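Local structure of Crh-like protein 5 (Neosartorya fumigata, 6IBU) at residues A[34-39]-A[178-183]; A[85-90]-A[212-217]. The protein cleaves chitin and transfers it to 1,6-beta-glucan or to further chitin, cross-linking the polysaccharides of the fungal cell wall and septa. All coordinates share one frame; numbering follows the deposited sequence.

Contact 1. Residues A[34-39]-A[178-183]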
ATOM      1  N   GLN A  34     -12.038  10.005   5.988  1.00 31.57           N
ATOM      2  CA  GLN A  34     -12.046   8.591   6.450  1.00 29.16           C
ATOM      3  C   GLN A  34     -10.607   8.075   6.502  1.00 27.17           C
ATOM      4  O   GLN A  34     -10.416   6.867   6.346  1.00 25.17           O
ATOM      5  CB  GLN A  34     -13.005   7.802   5.565  1.00 29.80           C
ATOM      6  CG  GLN A  34     -14.418   8.363   5.654  1.00 31.71           C
ATOM      7  CD  GLN A  34     -15.460   7.570   4.904  1.00 36.65           C
ATOM      8  OE1 GLN A  34     -16.117   8.083   3.989  1.00 42.74           O
ATOM      9  NE2 GLN A  34     -15.636   6.312   5.295  1.00 35.75           N
ATOM     10  N   TRP A  35      -9.641   8.986   6.677  1.00 25.43           N
ATOM     11  CA  TRP A  35      -8.188   8.679   6.743  1.00 26.32           C
ATOM     12  C   TRP A  35      -7.598   9.190   8.058  1.00 28.33           C
ATOM     13  O   TRP A  35      -8.120  10.174   8.607  1.00 30.33           O
ATOM     14  CB  TRP A  35      -7.451   9.306   5.561  1.00 24.37           C
ATOM     15  CG  TRP A  35      -7.845   8.802   4.209  1.00 22.89           C
ATOM     16  CD1 TRP A  35      -8.942   9.154   3.484  1.00 22.53           C
ATOM     17  CD2 TRP A  35      -7.095   7.894   3.383  1.00 21.82           C
ATOM     18  NE1 TRP A  35      -8.934   8.517   2.275  1.00 22.43           N
ATOM     19  CE2 TRP A  35      -7.820   7.732   2.187  1.00 21.90           C
ATOM     20  CE3 TRP A  35      -5.902   7.187   3.543  1.00 21.53           C
ATOM     21  CZ2 TRP A  35      -7.399   6.888   1.167  1.00 21.75           C
ATOM     22  CZ3 TRP A  35      -5.471   6.367   2.529  1.00 21.26           C
ATOM     23  CH2 TRP A  35      -6.216   6.217   1.361  1.00 22.05           C
ATOM     24  N   GLU A  36      -6.548   8.535   8.534  1.00 31.26           N
ATOM     25  CA  GLU A  36      -5.757   8.936   9.726  1.00 35.78           C
ATOM     26  C   GLU A  36      -4.383   9.349   9.190  1.00 32.94           C
ATOM     27  O   GLU A  36      -3.846   8.566   8.379  1.00 33.09           O
ATOM     28  CB  GLU A  36      -5.789   7.767  10.724  1.00 41.40           C
ATOM     29  CG  GLU A  36      -4.603   7.657  11.681  1.00 47.83           C
ATOM     30  CD  GLU A  36      -4.457   6.299  12.388  1.00 54.88           C
ATOM     31  OE1 GLU A  36      -5.055   5.296  11.899  1.00 56.27           O
ATOM     32  OE2 GLU A  36      -3.748   6.222  13.443  1.00 56.02           O
ATOM     33  N   VAL A  37      -3.928  10.563   9.512  1.00 31.46           N
ATOM     34  CA  VAL A  37      -2.554  11.006   9.192  1.00 31.34           C
ATOM     35  C   VAL A  37      -1.718  10.454  10.297  1.00 34.70           C
ATOM     36  O   VAL A  37      -1.631  10.885  11.442  1.00 37.17           O
ATOM     37  CB  VAL A  37      -2.295  12.496   9.076  1.00 29.99           C
ATOM     38  CG1 VAL A  37      -0.814  12.739   8.774  1.00 28.55           C
ATOM     39  CG2 VAL A  37      -3.191  13.134   8.032  1.00 28.97           C
ATOM     40  N   THR A  38      -1.151   9.414   9.896  1.00 35.58           N
ATOM     41  CA  THR A  38      -0.706   8.532  10.937  1.00 36.73           C
ATOM     42  C   THR A  38       0.782   8.766  11.191  1.00 34.57           C
ATOM     43  O   THR A  38       1.264   8.260  12.152  1.00 32.75           O
ATOM     44  CB  THR A  38      -1.146   7.182  10.456  1.00 41.11           C
ATOM     45  OG1 THR A  38      -0.734   6.221  11.417  1.00 44.22           O
ATOM     46  CG2 THR A  38      -0.545   6.892   9.104  1.00 46.49           C
ATOM     47  N   ALA A  39       1.483   9.500  10.350  1.00 33.19           N
ATOM     48  CA  ALA A  39       2.828  10.033  10.679  1.00 33.14           C
ATOM     49  C   ALA A  39       3.066  11.222   9.775  1.00 34.27           C
ATOM     50  O   ALA A  39       2.523  11.213   8.652  1.00 35.77           O
ATOM     51  CB  ALA A  39       3.889   8.989  10.500  1.00 34.75           C
ATOM     52  N   PRO A 178      -9.000  -8.895   5.846  1.00 17.49           N
ATOM     53  CA  PRO A 178      -9.440  -7.544   5.529  1.00 17.25           C
ATOM     54  C   PRO A 178      -8.217  -6.629   5.619  1.00 16.88           C
ATOM     55  O   PRO A 178      -7.451  -6.733   6.559  1.00 15.32           O
ATOM     56  CB  PRO A 178     -10.465  -7.187   6.612  1.00 17.95           C
ATOM     57  CG  PRO A 178     -10.778  -8.529   7.295  1.00 18.67           C
ATOM     58  CD  PRO A 178      -9.560  -9.399   7.107  1.00 17.51           C
ATOM     59  N   MET A 179      -8.089  -5.734   4.657  1.00 17.06           N
ATOM     60  CA  MET A 179      -6.889  -4.893   4.543  1.00 18.53           C
ATOM     61  C   MET A 179      -7.284  -3.430   4.505  1.00 18.60           C
ATOM     62  O   MET A 179      -8.352  -3.115   4.022  1.00 17.43           O
ATOM     63  CB  MET A 179      -6.096  -5.247   3.284  1.00 18.76           C
ATOM     64  CG  MET A 179      -5.356  -6.546   3.451  1.00 19.77           C
ATOM     65  SD  MET A 179      -4.137  -6.869   2.186  1.00 19.80           S
ATOM     66  CE  MET A 179      -5.172  -7.045   0.741  1.00 19.24           C
ATOM     67  N   ARG A 180      -6.392  -2.581   4.992  1.00 19.33           N
ATOM     68  CA  ARG A 180      -6.570  -1.127   4.863  1.00 20.74           C
ATOM     69  C   ARG A 180      -5.548  -0.620   3.850  1.00 19.58           C
ATOM     70  O   ARG A 180      -4.629  -1.354   3.486  1.00 17.72           O
ATOM     71  CB  ARG A 180      -6.531  -0.486   6.245  1.00 24.37           C
ATOM     72  CG  ARG A 180      -5.174  -0.459   6.911  1.00 28.04           C
ATOM     73  CD  ARG A 180      -5.092   0.806   7.717  1.00 34.42           C
ATOM     74  NE  ARG A 180      -5.205   0.506   9.130  1.00 42.06           N
ATOM     75  CZ  ARG A 180      -5.882   1.211  10.034  1.00 43.72           C
ATOM     76  NH1 ARG A 180      -6.538   2.316   9.711  1.00 40.91           N
ATOM     77  NH2 ARG A 180      -5.891   0.789  11.284  1.00 45.43           N
ATOM     78  N   LEU A 181      -5.789   0.566   3.314  1.00 18.95           N
ATOM     79  CA  LEU A 181      -4.888   1.183   2.323  1.00 18.98           C
ATOM     80  C   LEU A 181      -3.992   2.179   3.059  1.00 19.16           C
ATOM     81  O   LEU A 181      -4.512   3.022   3.784  1.00 17.74           O
ATOM     82  CB  LEU A 181      -5.771   1.820   1.250  1.00 18.78           C
ATOM     83  CG  LEU A 181      -5.062   2.603   0.155  1.00 18.94           C
ATOM     84  CD1 LEU A 181      -4.099   1.724  -0.635  1.00 18.38           C
ATOM     85  CD2 LEU A 181      -6.109   3.232  -0.754  1.00 19.50           C
ATOM     86  N   ARG A 182      -2.677   2.047   2.904  1.00 20.80           N
ATOM     87  CA  ARG A 182      -1.677   2.984   3.476  1.00 22.66           C
ATOM     88  C   ARG A 182      -0.997   3.686   2.300  1.00 21.51           C
ATOM     89  O   ARG A 182      -0.597   3.009   1.336  1.00 21.51           O
ATOM     90  CB  ARG A 182      -0.677   2.244   4.370  1.00 27.16           C
ATOM     91  CG  ARG A 182      -1.316   1.098   5.153  1.00 35.58           C
ATOM     92  CD  ARG A 182      -0.604   0.602   6.408  1.00 42.41           C
ATOM     93  NE  ARG A 182       0.005   1.700   7.151  1.00 49.59           N
ATOM     94  CZ  ARG A 182       1.061   1.587   7.946  1.00 54.95           C
ATOM     95  NH1 ARG A 182       1.641   0.411   8.125  1.00 58.25           N
ATOM     96  NH2 ARG A 182       1.537   2.660   8.553  1.00 56.71           N
ATOM     97  N   LEU A 183      -0.912   5.004   2.320  1.00 19.15           N
ATOM     98  CA  LEU A 183      -0.139   5.746   1.300  1.00 18.48           C
ATOM     99  C   LEU A 183       0.971   6.481   2.029  1.00 18.64           C
ATOM    100  O   LEU A 183       0.691   7.086   3.070  1.00 18.42           O
ATOM    101  CB  LEU A 183      -1.055   6.725   0.580  1.00 18.55           C
ATOM    102  CG  LEU A 183      -2.197   6.085  -0.187  1.00 17.93           C
ATOM    103  CD1 LEU A 183      -3.198   7.136  -0.616  1.00 17.66           C
ATOM    104  CD2 LEU A 183      -1.650   5.325  -1.385  1.00 18.54           C
TER

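Contact 2. Residues A[85-90]-A[212-217]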
ATOM      1  N   VAL A  85      14.555   7.583  -2.008  1.00 14.82           N
ATOM      2  CA  VAL A  85      13.211   8.010  -1.539  1.00 14.67           C
ATOM      3  C   VAL A  85      12.201   7.009  -2.087  1.00 14.19           C
ATOM      4  O   VAL A  85      12.119   6.825  -3.306  1.00 13.35           O
ATOM      5  CB  VAL A  85      12.892   9.443  -1.979  1.00 14.90           C
ATOM      6  CG1 VAL A  85      11.488   9.837  -1.561  1.00 14.79           C
ATOM      7  CG2 VAL A  85      13.943  10.403  -1.420  1.00 15.73           C
ATOM      8  N   VAL A  86      11.445   6.397  -1.196  1.00 14.48           N
ATOM      9  CA  VAL A  86      10.444   5.363  -1.568  1.00 14.13           C
ATOM     10  C   VAL A  86       9.054   6.001  -1.568  1.00 13.99           C
ATOM     11  O   VAL A  86       8.727   6.659  -0.605  1.00 13.80           O
ATOM     12  CB  VAL A  86      10.538   4.180  -0.597  1.00 13.85           C
ATOM     13  CG1 VAL A  86       9.589   3.067  -0.998  1.00 13.64           C
ATOM     14  CG2 VAL A  86      11.958   3.659  -0.494  1.00 13.79           C
ATOM     15  N   SER A  87       8.273   5.789  -2.615  1.00 14.05           N
ATOM     16  CA  SER A  87       6.827   6.104  -2.680  1.00 13.95           C
ATOM     17  C   SER A  87       6.042   4.788  -2.604  1.00 13.89           C
ATOM     18  O   SER A  87       6.213   3.971  -3.508  1.00 12.85           O
ATOM     19  CB  SER A  87       6.527   6.829  -3.954  1.00 15.25           C
ATOM     20  OG  SER A  87       7.235   8.053  -4.053  1.00 16.00           O
ATOM     21  N   SER A  88       5.248   4.577  -1.557  1.00 14.27           N
ATOM     22  CA  SER A  88       4.601   3.278  -1.213  1.00 15.05           C
ATOM     23  C   SER A  88       3.071   3.349  -1.304  1.00 14.85           C
ATOM     24  O   SER A  88       2.466   4.223  -0.645  1.00 14.62           O
ATOM     25  CB  SER A  88       4.979   2.868   0.181  1.00 16.78           C
ATOM     26  OG  SER A  88       6.390   2.736   0.299  1.00 18.23           O
ATOM     27  N   ILE A  89       2.450   2.413  -2.017  1.00 13.87           N
ATOM     28  CA  ILE A  89       0.989   2.116  -1.923  1.00 14.13           C
ATOM     29  C   ILE A  89       0.837   0.734  -1.286  1.00 14.36           C
ATOM     30  O   ILE A  89       1.305  -0.221  -1.870  1.00 14.75           O
ATOM     31  CB  ILE A  89       0.327   2.193  -3.309  1.00 13.91           C
ATOM     32  CG1 ILE A  89       0.521   3.560  -3.964  1.00 13.74           C
ATOM     33  CG2 ILE A  89      -1.138   1.812  -3.234  1.00 13.91           C
ATOM     34  CD1 ILE A  89       0.361   3.525  -5.454  1.00 13.85           C
ATOM     35  N   VAL A  90       0.263   0.634  -0.095  1.00 15.61           N
ATOM     36  CA  VAL A  90       0.218  -0.654   0.647  1.00 16.41           C
ATOM     37  C   VAL A  90      -1.222  -1.037   0.985  1.00 16.02           C
ATOM     38  O   VAL A  90      -1.867  -0.273   1.685  1.00 16.05           O
ATOM     39  CB  VAL A  90       1.046  -0.570   1.931  1.00 17.00           C
ATOM     40  CG1 VAL A  90       0.907  -1.854   2.745  1.00 17.72           C
ATOM     41  CG2 VAL A  90       2.493  -0.268   1.620  1.00 18.03           C
ATOM     42  N   TYR A 212      11.576  15.987  -1.450  1.00 26.49           N
ATOM     43  CA  TYR A 212      11.065  14.996  -2.415  1.00 23.88           C
ATOM     44  C   TYR A 212       9.618  14.742  -2.098  1.00 21.29           C
ATOM     45  O   TYR A 212       9.323  14.390  -0.951  1.00 18.62           O
ATOM     46  CB  TYR A 212      11.883  13.723  -2.318  1.00 24.95           C
ATOM     47  CG  TYR A 212      13.357  13.992  -2.397  1.00 26.00           C
ATOM     48  CD1 TYR A 212      13.937  14.385  -3.590  1.00 25.61           C
ATOM     49  CD2 TYR A 212      14.161  13.838  -1.283  1.00 27.14           C
ATOM     50  CE1 TYR A 212      15.298  14.592  -3.680  1.00 26.73           C
ATOM     51  CE2 TYR A 212      15.525  14.051  -1.353  1.00 28.73           C
ATOM     52  CZ  TYR A 212      16.084  14.438  -2.552  1.00 27.93           C
ATOM     53  OH  TYR A 212      17.418  14.663  -2.610  1.00 32.10           O
ATOM     54  N   THR A 213       8.756  14.945  -3.087  1.00 20.24           N
ATOM     55  CA  THR A 213       7.301  14.851  -2.838  1.00 20.11           C
ATOM     56  C   THR A 213       6.650  13.836  -3.768  1.00 19.08           C
ATOM     57  O   THR A 213       6.769  13.961  -4.991  1.00 20.09           O
ATOM     58  CB  THR A 213       6.626  16.220  -2.901  1.00 20.95           C
ATOM     59  OG1 THR A 213       7.293  17.076  -1.968  1.00 22.33           O
ATOM     60  CG2 THR A 213       5.161  16.109  -2.552  1.00 20.42           C
ATOM     61  N   MET A 214       5.935  12.895  -3.172  1.00 18.63           N
ATOM     62  CA  MET A 214       4.996  11.976  -3.866  1.00 18.58           C
ATOM     63  C   MET A 214       3.617  12.648  -3.837  1.00 16.85           C
ATOM     64  O   MET A 214       3.283  13.277  -2.831  1.00 15.29           O
ATOM     65  CB  MET A 214       5.000  10.617  -3.152  1.00 18.58           C
ATOM     66  CG  MET A 214       3.681   9.847  -3.172  1.00 19.47           C
ATOM     67  SD  MET A 214       3.780   8.395  -2.051  1.00 20.87           S
ATOM     68  CE  MET A 214       2.080   7.852  -2.103  1.00 20.21           C
ATOM     69  N   TYR A 215       2.867  12.564  -4.919  1.00 17.61           N
ATOM     70  CA  TYR A 215       1.495  13.134  -4.991  1.00 20.04           C
ATOM     71  C   TYR A 215       0.487  12.026  -5.254  1.00 17.94           C
ATOM     72  O   TYR A 215       0.663  11.238  -6.187  1.00 17.06           O
ATOM     73  CB  TYR A 215       1.393  14.185  -6.093  1.00 22.06           C
ATOM     74  CG  TYR A 215       2.290  15.373  -5.880  1.00 25.65           C
ATOM     75  CD1 TYR A 215       3.597  15.362  -6.342  1.00 26.22           C
ATOM     76  CD2 TYR A 215       1.818  16.533  -5.266  1.00 28.04           C
ATOM     77  CE1 TYR A 215       4.426  16.459  -6.178  1.00 26.77           C
ATOM     78  CE2 TYR A 215       2.635  17.643  -5.100  1.00 27.89           C
ATOM     79  CZ  TYR A 215       3.943  17.599  -5.560  1.00 28.31           C
ATOM     80  OH  TYR A 215       4.785  18.654  -5.397  1.00 32.81           O
ATOM     81  N   VAL A 216      -0.573  12.008  -4.467  1.00 18.26           N
ATOM     82  CA  VAL A 216      -1.743  11.119  -4.718  1.00 18.94           C
ATOM     83  C   VAL A 216      -2.942  12.009  -5.033  1.00 17.60           C
ATOM     84  O   VAL A 216      -3.381  12.730  -4.156  1.00 16.66           O
ATOM     85  CB  VAL A 216      -1.989  10.183  -3.520  1.00 18.71           C
ATOM     86  CG1 VAL A 216      -3.316   9.448  -3.680  1.00 19.35           C
ATOM     87  CG2 VAL A 216      -0.822   9.213  -3.338  1.00 18.91           C
ATOM     88  N   LYS A 217      -3.448  11.996  -6.253  1.00 19.93           N
ATOM     89  CA  LYS A 217      -4.574  12.910  -6.542  1.00 23.82           C
ATOM     90  C   LYS A 217      -5.904  12.204  -6.302  1.00 22.25           C
ATOM     91  O   LYS A 217      -6.836  12.915  -5.920  1.00 23.19           O
ATOM     92  CB  LYS A 217      -4.455  13.706  -7.843  1.00 28.23           C
ATOM     93  CG  LYS A 217      -4.196  12.990  -9.140  1.00 32.31           C
ATOM     94  CD  LYS A 217      -3.652  13.991 -10.167  1.00 37.62           C
ATOM     95  CE  LYS A 217      -4.378  13.951 -11.506  1.00 42.23           C
ATOM     96  NZ  LYS A 217      -4.285  15.250 -12.220  1.00 42.34           N
TER

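Contact 1. Residues A[34-39]-A[178-183]
Arg180 meets Glu36 across strand 61-64, which lies between the edge strand 35-39 and strand 179-187 in the same antiparallel sheet. Arg180 CG lies between its backbone N and carbonyl carbon (chi1 71°), and further bends of the chain bring the guanidinium to the carboxylate on the other side of the middle strand. The salt bridge is long, with Arg180 NH1 4.0 Å from Glu36 OE1. The two planes are inclined by 64° and the oxygen lies well out of the guanidinium plane, which leaves a charge attraction with no N-H aimed at it; Arg180 NH1 instead makes a hydrogen bond to the carbonyl oxygen of Thr64.

On the other side of the sheet, Leu181 places one methyl, CD2, at the rim of the Trp35 indole, near the ring plane and 3.7 Å from Trp35 CH2. Next, Arg182, a chitin-binding residue, turns its chain to the same side as Arg180, where Asp63 and Glu92 take its salt bridges. Leu183 then returns to the indole, its CD1 lying obliquely 3.7 Å from Trp35 CH2. The same ring carbon thus touches a methyl of each leucine, while Trp35 NE1 is hydrogen-bonded to Tyr22 OH. Val219 of the opposing sheet packs on Trp35 and Leu181.

Chemically the contact is divided by the sheet: a buried apolar cluster holds its inner side, and a long ion pair, held by charge alone, spans the two strands on the side that carries the chitin-binding arginine; with Glu36 exposed, solvent probably weakens it.

Contact 2. Residues A[85-90]-A[212-217]
Val85 and Tyr212 are brought together by their first torsions: CG2 of Val85 and CG of Tyr212 (chi1 -51°) each stand beside their own backbone N, anti to the carbonyl carbon. One valine methyl thereby meets the phenol ring obliquely, Val85 CG2 lying 3.4 Å from Tyr212 CD2. The other branch, Val85 CG1, rests 4.0 Å from Tyr212 CB. The tyrosine is held at its far end as well, its hydroxyl being hydrogen-bonded to the carbonyl of Asp206.

Two residues further along, Met214 faces Ser87. An unusual chi1 of 148° starts the methionine chain, which then runs extended, so that its parts meet the other strand in succession. Ser87 OG lies 3.5 Å from Met214 CB. Further out, Met214 SD is 3.7 Å from Ser87 CB. The terminal methyl carries on past the serine, with Met214 CE 3.9 Å from Ser88 O. The buried Ser87 hydroxyl accepts a hydrogen bond from Ala80 N; its contact with Met214 is van der Waals packing. Met77 of strand 71-78 also touches Met214.

No hydrogen bond links the two segments. Their axes run nearly parallel, inclined by 16° and 8.2 Å apart at closest approach, as strands of different sheets. Ser88 points the opposite way from Ser87, and its OG is hydrogen-bonded to Glu102, a chitin-binding residue and by similarity the proton donor, and to NE1 of Trp186, which also binds chitin. A strand whose one side packs on the second sheet and whose other side faces the chitin-binding cleft is typical of the beta-sandwich (jelly-roll) of glycoside hydrolase family 16.

How the contacts relate
From the N terminus, the chain first lays down 34-39 at the edge of the seven-stranded sheet and then 85-90 within it. At 178-183 it comes back to that sheet, closing contact 1 after 138 intervening residues, and at 212-217 it enters the facing sheet and closes contact 2. The two closures therefore cross rather than nest. They meet directly because strands 179-187 and 85-93 are neighbours: Arg182 N lies 2.7 Å from Val90 O, a probable hydrogen bond, and Leu183 packs on both Ile89 and Val216. Contact 1 thus spans one sheet laterally, whereas contact 2 joins the two layers of the sandwich.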